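PDB 3H1T: type I site-specific restriction-modification system, R (Restriction) subunit from Vibrio vulnificus, which is a putative motor and nuclease subunit, probably coupling ATP hydrolysis to DNA translocation and cleavage in a type I restriction enzyme. Local coordinates for residues K37-W43 with R142-P146; F56-V61 with I366-F370; D165-S169 with S224-N228; C518-L523 with F552-T558. All blocks are in the same frame, centred on the assembly; numbering follows the deposited sequence.

Interaction 1 (K37-W43 with R142-P146)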
loop_
_atom_site.group_PDB
_atom_site.type_symbol
_atom_site.label_atom_id
_atom_site.label_comp_id
_atom_site.label_asym_id
_atom_site.label_seq_id
_atom_site.Cartn_x
_atom_site.Cartn_y
_atom_site.Cartn_z
ATOM N N LYS A 37 -30.063 22.613 -1.436
ATOM C CA LYS A 37 -30.375 21.877 -2.664
ATOM C C LYS A 37 -29.979 20.413 -2.553
ATOM O O LYS A 37 -30.638 19.543 -3.130
ATOM C CB LYS A 37 -29.711 22.530 -3.884
ATOM C CG LYS A 37 -30.404 23.822 -4.313
ATOM C CD LYS A 37 -29.728 24.471 -5.520
ATOM C CE LYS A 37 -30.488 25.699 -6.003
ATOM N NZ LYS A 37 -29.900 26.271 -7.250
ATOM N N LEU A 38 -28.912 20.123 -1.815
ATOM C CA LEU A 38 -28.506 18.725 -1.658
ATOM C C LEU A 38 -29.556 17.979 -0.814
ATOM O O LEU A 38 -29.928 16.835 -1.123
ATOM C CB LEU A 38 -27.119 18.617 -1.003
ATOM C CG LEU A 38 -25.927 18.905 -1.947
ATOM C CD1 LEU A 38 -24.639 19.087 -1.146
ATOM C CD2 LEU A 38 -25.760 17.765 -2.961
ATOM N N LYS A 39 -30.043 18.632 0.243
ATOM C CA LYS A 39 -31.055 18.035 1.109
ATOM C C LYS A 39 -32.375 17.884 0.353
ATOM O O LYS A 39 -33.066 16.874 0.468
ATOM C CB LYS A 39 -31.240 18.897 2.358
ATOM C CG LYS A 39 -30.169 18.680 3.408
ATOM C CD LYS A 39 -30.248 19.710 4.524
ATOM C CE LYS A 39 -29.104 19.535 5.515
ATOM N NZ LYS A 39 -29.084 20.652 6.490
ATOM N N GLU A 40 -32.729 18.897 -0.418
ATOM C CA GLU A 40 -33.946 18.840 -1.207
ATOM C C GLU A 40 -33.912 17.611 -2.133
ATOM O O GLU A 40 -34.958 17.066 -2.488
ATOM C CB GLU A 40 -34.075 20.120 -2.035
ATOM C CG GLU A 40 -34.554 21.328 -1.256
ATOM C CD GLU A 40 -34.314 22.626 -1.999
ATOM O OE1 GLU A 40 -34.378 22.604 -3.243
ATOM O OE2 GLU A 40 -34.064 23.663 -1.339
ATOM N N SER A 41 -32.714 17.171 -2.520
ATOM C CA SER A 41 -32.595 16.020 -3.410
ATOM C C SER A 41 -32.457 14.690 -2.674
ATOM O O SER A 41 -32.175 13.663 -3.288
ATOM C CB SER A 41 -31.432 16.206 -4.396
ATOM O OG SER A 41 -31.681 17.302 -5.268
ATOM N N GLY A 42 -32.651 14.718 -1.357
ATOM C CA GLY A 42 -32.611 13.500 -0.565
ATOM C C GLY A 42 -31.306 12.898 -0.116
ATOM O O GLY A 42 -31.303 11.719 0.254
ATOM N N TRP A 43 -30.225 13.677 -0.107
ATOM C CA TRP A 43 -28.920 13.154 0.289
ATOM C C TRP A 43 -28.701 13.060 1.784
ATOM O O TRP A 43 -27.647 12.592 2.236
ATOM C CB TRP A 43 -27.795 13.977 -0.354
ATOM C CG TRP A 43 -27.716 13.746 -1.815
ATOM C CD1 TRP A 43 -28.323 14.472 -2.795
ATOM C CD2 TRP A 43 -27.113 12.628 -2.456
ATOM N NE1 TRP A 43 -28.133 13.872 -4.019
ATOM C CE2 TRP A 43 -27.384 12.741 -3.838
ATOM C CE3 TRP A 43 -26.344 11.548 -2.004
ATOM C CZ2 TRP A 43 -26.951 11.793 -4.765
ATOM C CZ3 TRP A 43 -25.915 10.608 -2.926
ATOM C CH2 TRP A 43 -26.207 10.745 -4.295
ATOM N N ARG A 142 -31.138 20.725 -10.960
ATOM C CA ARG A 142 -31.032 20.298 -9.576
ATOM C C ARG A 142 -30.121 19.074 -9.456
ATOM O O ARG A 142 -29.774 18.446 -10.452
ATOM C CB ARG A 142 -32.433 19.973 -9.030
ATOM C CG ARG A 142 -33.235 19.008 -9.902
ATOM C CD ARG A 142 -34.154 18.138 -9.066
ATOM N NE ARG A 142 -33.658 16.772 -8.935
ATOM C CZ ARG A 142 -34.128 15.734 -9.620
ATOM N NH1 ARG A 142 -35.113 15.907 -10.484
ATOM N NH2 ARG A 142 -33.608 14.525 -9.448
ATOM N N PHE A 143 -29.723 18.755 -8.229
ATOM C CA PHE A 143 -28.879 17.595 -7.969
ATOM C C PHE A 143 -29.634 16.289 -8.129
ATOM O O PHE A 143 -30.797 16.192 -7.781
ATOM C CB PHE A 143 -28.331 17.648 -6.543
ATOM C CG PHE A 143 -27.240 18.644 -6.340
ATOM C CD1 PHE A 143 -25.961 18.404 -6.848
ATOM C CD2 PHE A 143 -27.492 19.836 -5.662
ATOM C CE1 PHE A 143 -24.949 19.341 -6.701
ATOM C CE2 PHE A 143 -26.484 20.785 -5.507
ATOM C CZ PHE A 143 -25.205 20.538 -6.036
ATOM N N PRO A 144 -28.973 15.256 -8.672
ATOM C CA PRO A 144 -29.637 13.965 -8.828
ATOM C C PRO A 144 -29.893 13.426 -7.414
ATOM O O PRO A 144 -29.252 13.853 -6.439
ATOM C CB PRO A 144 -28.585 13.131 -9.562
ATOM C CG PRO A 144 -27.906 14.155 -10.421
ATOM C CD PRO A 144 -27.677 15.236 -9.376
ATOM N N THR A 145 -30.805 12.468 -7.297
ATOM C CA THR A 145 -31.099 11.896 -6.002
ATOM C C THR A 145 -30.215 10.670 -5.808
ATOM O O THR A 145 -29.692 10.110 -6.776
ATOM C CB THR A 145 -32.574 11.480 -5.906
ATOM O OG1 THR A 145 -32.841 10.436 -6.854
ATOM C CG2 THR A 145 -33.480 12.647 -6.218
ATOM N N PRO A 146 -30.017 10.243 -4.546
ATOM C CA PRO A 146 -29.191 9.059 -4.293
ATOM C C PRO A 146 -29.611 7.878 -5.161
ATOM O O PRO A 146 -28.779 7.169 -5.721
ATOM C CB PRO A 146 -29.425 8.793 -2.809
ATOM C CG PRO A 146 -29.514 10.178 -2.247
ATOM C CD PRO A 146 -30.417 10.872 -3.268
HETATM O O HOH W 1 -31.090 20.105 -5.813
#
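Ser41 and Trp43, just past the C-terminal end of helix 26-40, each donate a side-chain hydrogen bond to a carbonyl of 142-146, the connection from the edge strand 137-140 of the N-terminal six-stranded mixed sheet to helix 146-157. Ser41 OG gives its proton to Phe143 O at 2.9 Å, coming from above the carbonyl plane. Arg142 NE donates to the same oxygen from the opposite face at 3.1 Å, so one carbonyl is gripped by two donors; the far end of that guanidinium pairs with Glu148. Trp43 NE1 reaches Pro144 O at 2.7 Å, in the carbonyl plane and close to the indole plane, which satisfies the ring N-H inside a buried contact. Water 1 bridges the two backbones, donating to Lys37 O and accepting from Phe143 N. Lys37 itself touches the edge of the Phe143 ring through CB, while its extended chain carries NZ off to Gly124 O. Over a face of that ring sits Leu38 CD2, 3.7 Å from the centroid, a CH-pi contact. Thr145 CA makes a CA-H...O contact with Ser41 O. Trp43 has CG beside its backbone N (chi1 -70°), which swings the indole across Pro146. The proline, first residue of helix 146-157, lays CG over the six-membered ring, 3.4 Å from its centroid and 12° off the ring normal.

Interaction 2 (F56-V61 with I366-F370)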
loop_
_atom_site.group_PDB
_atom_site.type_symbol
_atom_site.label_atom_id
_atom_site.label_comp_id
_atom_site.label_asym_id
_atom_site.label_seq_id
_atom_site.Cartn_x
_atom_site.Cartn_y
_atom_site.Cartn_z
ATOM N N PHE A 56 -9.627 13.324 3.571
ATOM C CA PHE A 56 -9.310 11.916 3.405
ATOM C C PHE A 56 -7.826 11.618 3.261
ATOM O O PHE A 56 -7.453 10.491 2.943
ATOM C CB PHE A 56 -10.057 11.373 2.186
ATOM C CG PHE A 56 -9.761 12.127 0.911
ATOM C CD1 PHE A 56 -10.432 13.308 0.615
ATOM C CD2 PHE A 56 -8.795 11.663 0.020
ATOM C CE1 PHE A 56 -10.146 14.015 -0.545
ATOM C CE2 PHE A 56 -8.504 12.357 -1.143
ATOM C CZ PHE A 56 -9.178 13.539 -1.430
ATOM N N THR A 57 -6.987 12.624 3.476
ATOM C CA THR A 57 -5.538 12.464 3.377
ATOM C C THR A 57 -4.901 12.962 4.679
ATOM O O THR A 57 -5.562 13.633 5.468
ATOM C CB THR A 57 -5.014 13.239 2.156
ATOM O OG1 THR A 57 -4.919 12.345 1.042
ATOM C CG2 THR A 57 -3.673 13.877 2.432
ATOM N N ASP A 58 -3.644 12.602 4.930
ATOM C CA ASP A 58 -2.974 13.022 6.157
ATOM C C ASP A 58 -1.944 14.118 5.972
ATOM O O ASP A 58 -1.406 14.618 6.954
ATOM C CB ASP A 58 -2.298 11.842 6.854
ATOM C CG ASP A 58 -3.262 11.024 7.663
ATOM O OD1 ASP A 58 -4.441 11.443 7.784
ATOM O OD2 ASP A 58 -2.853 9.970 8.184
ATOM N N GLY A 59 -1.671 14.499 4.728
ATOM C CA GLY A 59 -0.703 15.557 4.497
ATOM C C GLY A 59 0.680 15.034 4.158
ATOM O O GLY A 59 1.311 14.323 4.942
ATOM N N ARG A 60 1.171 15.391 2.984
ATOM C CA ARG A 60 2.487 14.931 2.582
ATOM C C ARG A 60 3.552 15.418 3.550
ATOM O O ARG A 60 3.574 16.591 3.923
ATOM C CB ARG A 60 2.837 15.409 1.166
ATOM C CG ARG A 60 4.092 14.759 0.625
ATOM C CD ARG A 60 4.777 15.648 -0.388
ATOM N NE ARG A 60 4.847 15.051 -1.717
ATOM C CZ ARG A 60 5.796 14.218 -2.121
ATOM N NH1 ARG A 60 6.774 13.873 -1.302
ATOM N NH2 ARG A 60 5.772 13.735 -3.354
ATOM N N VAL A 61 4.417 14.505 3.981
ATOM C CA VAL A 61 5.509 14.876 4.863
ATOM C C VAL A 61 6.450 15.704 4.001
ATOM O O VAL A 61 6.990 15.217 3.005
ATOM C CB VAL A 61 6.272 13.648 5.397
ATOM C CG1 VAL A 61 7.631 14.092 5.952
ATOM C CG2 VAL A 61 5.471 12.959 6.490
ATOM N N ILE A 366 2.975 8.374 -0.460
ATOM C CA ILE A 366 3.783 9.453 0.096
ATOM C C ILE A 366 3.033 10.770 -0.027
ATOM O O ILE A 366 3.007 11.568 0.903
ATOM C CB ILE A 366 5.145 9.657 -0.631
ATOM C CG1 ILE A 366 6.022 8.411 -0.509
ATOM C CG2 ILE A 366 5.889 10.829 0.006
ATOM C CD1 ILE A 366 7.261 8.486 -1.367
ATOM N N ASP A 367 2.411 10.997 -1.175
ATOM C CA ASP A 367 1.682 12.234 -1.355
ATOM C C ASP A 367 0.488 12.370 -0.421
ATOM O O ASP A 367 0.096 13.480 -0.087
ATOM C CB ASP A 367 1.202 12.403 -2.792
ATOM C CG ASP A 367 0.795 13.831 -3.081
ATOM O OD1 ASP A 367 1.632 14.720 -2.817
ATOM O OD2 ASP A 367 -0.337 14.073 -3.555
ATOM N N ASP A 368 -0.085 11.251 0.008
ATOM C CA ASP A 368 -1.239 11.311 0.891
ATOM C C ASP A 368 -0.838 11.357 2.361
ATOM O O ASP A 368 -1.692 11.488 3.237
ATOM C CB ASP A 368 -2.151 10.102 0.656
ATOM C CG ASP A 368 -2.846 10.134 -0.701
ATOM O OD1 ASP A 368 -2.807 11.168 -1.394
ATOM O OD2 ASP A 368 -3.455 9.111 -1.057
ATOM N N GLY A 369 0.460 11.235 2.621
ATOM C CA GLY A 369 0.940 11.252 3.987
ATOM C C GLY A 369 0.762 9.913 4.687
ATOM O O GLY A 369 0.767 9.837 5.910
ATOM N N PHE A 370 0.612 8.848 3.904
ATOM C CA PHE A 370 0.410 7.511 4.451
ATOM C C PHE A 370 1.631 6.611 4.392
ATOM O O PHE A 370 1.655 5.554 5.013
ATOM C CB PHE A 370 -0.753 6.826 3.734
ATOM C CG PHE A 370 -2.093 7.395 4.087
ATOM C CD1 PHE A 370 -2.454 7.581 5.425
ATOM C CD2 PHE A 370 -3.015 7.714 3.089
ATOM C CE1 PHE A 370 -3.720 8.078 5.763
ATOM C CE2 PHE A 370 -4.287 8.212 3.416
ATOM C CZ PHE A 370 -4.637 8.394 4.752
HETATM O O HOH W 2 3.975 11.771 3.292
#
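Arg60 lies across the end of helix 362-368, its guanidinium face over Asp367 CA and its NH1 3.4 Å from Ile366 CG2. CG stands anti to the backbone N (chi1 -170°), and a bend at chi3 turns NE toward Asp367 OD1. The resulting salt bridge is long and its hydrogen bond weak, at 3.4 Å, with guanidinium and carboxylate planes 64° apart; both groups have stronger partners elsewhere, Arg60 in Glu575 and Asp367 in Lys74. The helix ends in a Schellman motif, with Gly369 at positive phi, and the loop 56-61 between strands 49-55 and 61-64 is laid against this end, joining the N-terminal domain to the motor portion of the subunit. Asp58 N donates to Asp368 O at 2.8 Å, almost in line with the carbonyl, and Gly59 N adds a weak bond to the same oxygen. The backbones come close at Gly369, whose CA lies 3.2 Å from Gly59 O in a CA-H...O contact. Thr57 crosses Asp368 at about a right angle, with CG2 against Asp368 O; the buried Asp368 carboxylate is held by Lys74, Tyr181 and Tyr360. Asp58, itself exposed, brings OD2 within 3.2 Å of Phe370 CE1, carboxylate and ring planes being 57° apart. Water 2 spans the other end, accepting from Val61 N and donating to Ile366 O at 2.6 Å.

Interaction 3 (D165-S169 with S224-N228)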
loop_
_atom_site.group_PDB
_atom_site.type_symbol
_atom_site.label_atom_id
_atom_site.label_comp_id
_atom_site.label_asym_id
_atom_site.label_seq_id
_atom_site.Cartn_x
_atom_site.Cartn_y
_atom_site.Cartn_z
ATOM N N ASP A 165 -27.611 -6.313 -2.626
ATOM C CA ASP A 165 -27.347 -6.378 -1.193
ATOM C C ASP A 165 -25.925 -6.803 -0.883
ATOM O O ASP A 165 -25.442 -6.604 0.238
ATOM C CB ASP A 165 -28.324 -7.323 -0.494
ATOM C CG ASP A 165 -29.767 -7.064 -0.888
ATOM O OD1 ASP A 165 -30.209 -7.598 -1.937
ATOM O OD2 ASP A 165 -30.456 -6.324 -0.146
ATOM N N THR A 166 -25.249 -7.406 -1.853
ATOM C CA THR A 166 -23.878 -7.787 -1.610
ATOM C C THR A 166 -23.065 -6.535 -1.881
ATOM O O THR A 166 -22.183 -6.176 -1.098
ATOM C CB THR A 166 -23.427 -8.915 -2.530
ATOM O OG1 THR A 166 -24.363 -9.995 -2.441
ATOM C CG2 THR A 166 -22.057 -9.427 -2.090
ATOM N N LEU A 167 -23.396 -5.843 -2.965
ATOM C CA LEU A 167 -22.696 -4.625 -3.330
ATOM C C LEU A 167 -22.725 -3.617 -2.196
ATOM O O LEU A 167 -21.757 -2.885 -1.998
ATOM C CB LEU A 167 -23.325 -3.989 -4.568
ATOM C CG LEU A 167 -22.492 -2.842 -5.158
ATOM C CD1 LEU A 167 -21.411 -3.451 -6.025
ATOM C CD2 LEU A 167 -23.346 -1.906 -6.001
ATOM N N LEU A 168 -23.827 -3.589 -1.446
ATOM C CA LEU A 168 -23.972 -2.643 -0.343
ATOM C C LEU A 168 -23.725 -3.253 1.029
ATOM O O LEU A 168 -23.865 -2.569 2.042
ATOM C CB LEU A 168 -25.360 -2.006 -0.352
ATOM C CG LEU A 168 -25.824 -1.255 -1.607
ATOM C CD1 LEU A 168 -27.226 -0.700 -1.375
ATOM C CD2 LEU A 168 -24.845 -0.134 -1.949
ATOM N N SER A 169 -23.362 -4.532 1.071
ATOM C CA SER A 169 -23.090 -5.209 2.340
ATOM C C SER A 169 -22.112 -4.355 3.150
ATOM O O SER A 169 -21.040 -4.023 2.669
ATOM C CB SER A 169 -22.505 -6.599 2.045
ATOM O OG SER A 169 -22.161 -7.299 3.227
ATOM N N SER A 224 -20.947 -12.194 4.945
ATOM C CA SER A 224 -22.145 -11.789 5.650
ATOM C C SER A 224 -23.354 -11.636 4.734
ATOM O O SER A 224 -24.487 -11.757 5.187
ATOM C CB SER A 224 -21.876 -10.481 6.400
ATOM O OG SER A 224 -21.210 -9.549 5.567
ATOM N N ALA A 225 -23.114 -11.378 3.451
ATOM C CA ALA A 225 -24.189 -11.180 2.481
ATOM C C ALA A 225 -24.713 -12.494 1.900
ATOM O O ALA A 225 -25.677 -12.504 1.122
ATOM C CB ALA A 225 -23.700 -10.286 1.354
ATOM N N ARG A 226 -24.072 -13.594 2.278
ATOM C CA ARG A 226 -24.447 -14.919 1.803
ATOM C C ARG A 226 -24.223 -15.043 0.293
ATOM O O ARG A 226 -24.984 -15.724 -0.400
ATOM C CB ARG A 226 -25.922 -15.230 2.113
ATOM C CG ARG A 226 -26.343 -15.034 3.564
ATOM C CD ARG A 226 -25.359 -15.676 4.536
ATOM N NE ARG A 226 -26.018 -16.129 5.761
ATOM C CZ ARG A 226 -26.915 -17.114 5.790
ATOM N NH1 ARG A 226 -27.251 -17.738 4.664
ATOM N NH2 ARG A 226 -27.478 -17.476 6.939
ATOM N N TRP A 227 -23.188 -14.379 -0.221
ATOM C CA TRP A 227 -22.854 -14.453 -1.643
ATOM C C TRP A 227 -22.102 -15.749 -1.923
ATOM O O TRP A 227 -21.410 -16.279 -1.049
ATOM C CB TRP A 227 -21.949 -13.280 -2.076
ATOM C CG TRP A 227 -21.201 -13.569 -3.378
ATOM C CD1 TRP A 227 -21.670 -13.396 -4.654
ATOM C CD2 TRP A 227 -19.950 -14.270 -3.508
ATOM N NE1 TRP A 227 -20.800 -13.956 -5.564
ATOM C CE2 TRP A 227 -19.739 -14.501 -4.888
ATOM C CE3 TRP A 227 -18.993 -14.731 -2.590
ATOM C CZ2 TRP A 227 -18.620 -15.180 -5.371
ATOM C CZ3 TRP A 227 -17.877 -15.405 -3.071
ATOM C CH2 TRP A 227 -17.704 -15.623 -4.453
ATOM N N ASN A 228 -22.219 -16.255 -3.144
ATOM C CA ASN A 228 -21.487 -17.449 -3.520
ATOM C C ASN A 228 -21.644 -17.769 -4.996
ATOM O O ASN A 228 -22.498 -17.200 -5.678
ATOM C CB ASN A 228 -21.879 -18.659 -2.644
ATOM C CG ASN A 228 -23.303 -19.148 -2.879
ATOM O OD1 ASN A 228 -23.541 -20.357 -2.931
ATOM N ND2 ASN A 228 -24.262 -18.216 -2.992
#
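Thr166 and Ala225 face each other where the short helix 164-167 meets the turn that ends helix 211-224. That turn is a Schellman motif, in which Arg226 takes positive phi, ends the helix and leads into the loop before strand 238-242 of the seven-stranded parallel sheet, part of the P-loop NTPase-like motor domain. Thr166 and Ala225 each direct CB at the other segment, and the methyl of Ala225 is the point on which the partners converge. Thr166 meets it with both branches: OG1 and CG2 each lie 3.9 Å from Ala225 CB. With CG2 anti to its backbone N and OG1 beside it (chi1 -52°), the threonine also presents its methyl to Trp227, the two side chains crossing at a slant. The touch is on Trp227 CB, 3.9 Å from Thr166 CG2; the indole itself turns away and packs among Val194, Leu195 and Leu222. Ser169 approaches the same alanine methyl from another direction, with OG 3.8 Å from Ala225 CB. No clear hydrogen bond spans the two segments, and the joint rests on van der Waals contact over a modest area. Polar ties come from nearby: Lys221 NZ on helix 211-224 donates to the carbonyls of Leu167 and Ser169, and Ser224 OG is bonded to Trp220 O. Within the first segment, Ser169 N closes the helix end on Thr166 O at 3.0 Å.

Interaction 4 (C518-L523 with F552-T558)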
loop_
_atom_site.group_PDB
_atom_site.type_symbol
_atom_site.label_atom_id
_atom_site.label_comp_id
_atom_site.label_asym_id
_atom_site.label_seq_id
_atom_site.Cartn_x
_atom_site.Cartn_y
_atom_site.Cartn_z
ATOM N N CYS A 518 12.201 1.871 11.376
ATOM C CA CYS A 518 13.421 1.682 10.599
ATOM C C CYS A 518 13.696 3.010 9.881
ATOM O O CYS A 518 12.857 3.505 9.117
ATOM C CB CYS A 518 13.246 0.551 9.577
ATOM S SG CYS A 518 14.721 0.235 8.571
ATOM N N LYS A 519 14.880 3.568 10.114
ATOM C CA LYS A 519 15.242 4.852 9.540
ATOM C C LYS A 519 16.300 4.816 8.441
ATOM O O LYS A 519 16.440 5.785 7.701
ATOM C CB LYS A 519 15.685 5.805 10.657
ATOM C CG LYS A 519 14.590 6.114 11.681
ATOM C CD LYS A 519 15.093 7.084 12.752
ATOM C CE LYS A 519 13.959 7.689 13.572
ATOM N NZ LYS A 519 14.343 9.044 14.081
ATOM N N ASN A 520 17.050 3.719 8.342
ATOM C CA ASN A 520 18.079 3.576 7.306
ATOM C C ASN A 520 17.951 2.240 6.600
ATOM O O ASN A 520 17.897 1.203 7.239
ATOM C CB ASN A 520 19.511 3.642 7.875
ATOM C CG ASN A 520 19.849 4.971 8.510
ATOM O OD1 ASN A 520 19.507 6.035 7.995
ATOM N ND2 ASN A 520 20.563 4.913 9.628
ATOM N N VAL A 521 17.911 2.269 5.278
ATOM C CA VAL A 521 17.829 1.051 4.486
ATOM C C VAL A 521 19.128 1.022 3.689
ATOM O O VAL A 521 19.365 1.884 2.843
ATOM C CB VAL A 521 16.597 1.074 3.543
ATOM C CG1 VAL A 521 16.707 -0.052 2.514
ATOM C CG2 VAL A 521 15.304 0.891 4.350
ATOM N N VAL A 522 19.973 0.032 3.956
ATOM C CA VAL A 522 21.276 -0.051 3.305
ATOM C C VAL A 522 21.505 -1.168 2.273
ATOM O O VAL A 522 21.302 -2.348 2.555
ATOM C CB VAL A 522 22.374 -0.145 4.389
ATOM C CG1 VAL A 522 23.746 -0.007 3.764
ATOM C CG2 VAL A 522 22.152 0.948 5.441
ATOM N N LEU A 523 21.974 -0.783 1.094
ATOM C CA LEU A 523 22.227 -1.726 0.002
ATOM C C LEU A 523 23.696 -2.148 -0.175
ATOM O O LEU A 523 24.547 -1.341 -0.547
ATOM C CB LEU A 523 21.732 -1.118 -1.315
ATOM C CG LEU A 523 20.245 -0.849 -1.498
ATOM C CD1 LEU A 523 20.010 -0.202 -2.857
ATOM C CD2 LEU A 523 19.483 -2.152 -1.411
ATOM N N PHE A 552 12.920 8.381 5.688
ATOM C CA PHE A 552 14.076 7.504 5.829
ATOM C C PHE A 552 15.142 7.677 4.754
ATOM O O PHE A 552 14.910 8.326 3.733
ATOM C CB PHE A 552 13.635 6.039 5.858
ATOM C CG PHE A 552 13.087 5.539 4.560
ATOM C CD1 PHE A 552 11.824 5.945 4.104
ATOM C CD2 PHE A 552 13.816 4.634 3.796
ATOM C CE1 PHE A 552 11.299 5.445 2.906
ATOM C CE2 PHE A 552 13.302 4.131 2.598
ATOM C CZ PHE A 552 12.044 4.534 2.149
ATOM N N ASN A 553 16.312 7.087 5.000
ATOM C CA ASN A 553 17.451 7.140 4.086
ATOM C C ASN A 553 17.692 5.815 3.398
ATOM O O ASN A 553 17.483 4.760 3.980
ATOM C CB ASN A 553 18.753 7.477 4.841
ATOM C CG ASN A 553 18.666 8.732 5.634
ATOM O OD1 ASN A 553 18.671 9.827 5.077
ATOM N ND2 ASN A 553 18.576 8.595 6.948
ATOM N N ILE A 554 18.139 5.887 2.155
ATOM C CA ILE A 554 18.509 4.708 1.402
ATOM C C ILE A 554 19.965 4.939 1.021
ATOM O O ILE A 554 20.261 5.749 0.144
ATOM C CB ILE A 554 17.681 4.545 0.124
ATOM C CG1 ILE A 554 16.227 4.186 0.468
ATOM C CG2 ILE A 554 18.286 3.459 -0.742
ATOM C CD1 ILE A 554 15.322 4.078 -0.789
ATOM N N ILE A 555 20.874 4.284 1.736
ATOM C CA ILE A 555 22.298 4.397 1.454
ATOM C C ILE A 555 22.622 3.262 0.472
ATOM O O ILE A 555 22.446 2.082 0.789
ATOM C CB ILE A 555 23.138 4.253 2.744
ATOM C CG1 ILE A 555 22.857 5.399 3.720
ATOM C CG2 ILE A 555 24.601 4.303 2.407
ATOM C CD1 ILE A 555 21.523 5.322 4.436
ATOM N N ASP A 556 23.060 3.629 -0.732
ATOM C CA ASP A 556 23.369 2.671 -1.808
ATOM C C ASP A 556 24.873 2.494 -2.068
ATOM O O ASP A 556 25.522 3.375 -2.646
ATOM C CB ASP A 556 22.686 3.152 -3.100
ATOM C CG ASP A 556 22.652 2.093 -4.189
ATOM O OD1 ASP A 556 23.217 0.998 -3.997
ATOM O OD2 ASP A 556 22.055 2.362 -5.251
ATOM N N TYR A 557 25.416 1.344 -1.670
ATOM C CA TYR A 557 26.840 1.041 -1.843
ATOM C C TYR A 557 27.117 0.246 -3.107
ATOM O O TYR A 557 28.277 0.004 -3.447
ATOM C CB TYR A 557 27.360 0.259 -0.631
ATOM C CG TYR A 557 27.498 1.109 0.612
ATOM C CD1 TYR A 557 28.487 2.092 0.695
ATOM C CD2 TYR A 557 26.628 0.951 1.696
ATOM C CE1 TYR A 557 28.604 2.896 1.815
ATOM C CE2 TYR A 557 26.734 1.763 2.829
ATOM C CZ TYR A 557 27.726 2.732 2.877
ATOM O OH TYR A 557 27.850 3.525 3.982
ATOM N N THR A 558 26.061 -0.173 -3.795
ATOM C CA THR A 558 26.229 -0.927 -5.025
ATOM C C THR A 558 26.698 0.020 -6.127
ATOM O O THR A 558 27.378 -0.390 -7.069
ATOM C CB THR A 558 24.894 -1.589 -5.473
ATOM O OG1 THR A 558 23.988 -0.582 -5.943
ATOM C CG2 THR A 558 24.248 -2.312 -4.306
#
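Val521 and Leu523 of strand 518-524 lie beside strand 552-556 in parallel register, the two strands of a beta-alpha-beta crossover through helix 530-537 in the helicase C-terminal domain. Their axes run 4.7 Å apart at 14°. On the face covered by that helix, Val521 CG2 fits obliquely against the Phe552 ring, 4.1 Å from CD2, while Leu523 fills the hollow between Asp556 and Thr558: its CD1 lies 3.6 Å from Asp556 OD1 and its CB near the Thr558 methyl. Helix 530-537 closes over this row through Phe533 and Ile536. On the other face, Val522 CG1 presses on the in-plane edge of the Tyr557 ring, 3.6 Å from CE2, with Ile555 alongside and Leu429 of helix 422-436 covering both Val522 and Tyr557. Asn520 and Asn553 point the same way from neighbouring strands, amide planes 36° apart, and Asn553 ND2 donates to Asn520 OD1 at 2.9 Å. At the strand end Asp556 OD1 accepts from Thr558 N, an Asx turn, and also from Thr558 OG1. Five backbone hydrogen bonds join the segments. The asparagines satisfy one another only in part: Asn520 ND2 turns to Thr442 and Asn553 OD1 weakly to His377, so a short polar chain across the sheet probably holds the buried amides.

From the N terminus, interaction 1 closes first, bringing the end of helix 26-40 onto the segment before helix 146-157 and enclosing the six-stranded sheet. Interaction 2 starts inside that loop but ends at 366-370, so the two cross; its long loop fastens the N-terminal domain to the end of helix 362-368, just before strand 374-381 of the eight-stranded sheet. Interaction 3 is nested within this loop, in series with interaction 1, and links helix 164-167 to the domain of the seven-stranded sheet. Interaction 4 follows in series, pairing neighbouring strands of the eight-stranded sheet; its centre lies about 53 Å from that of interaction 1, on the opposite side of the chain's centre.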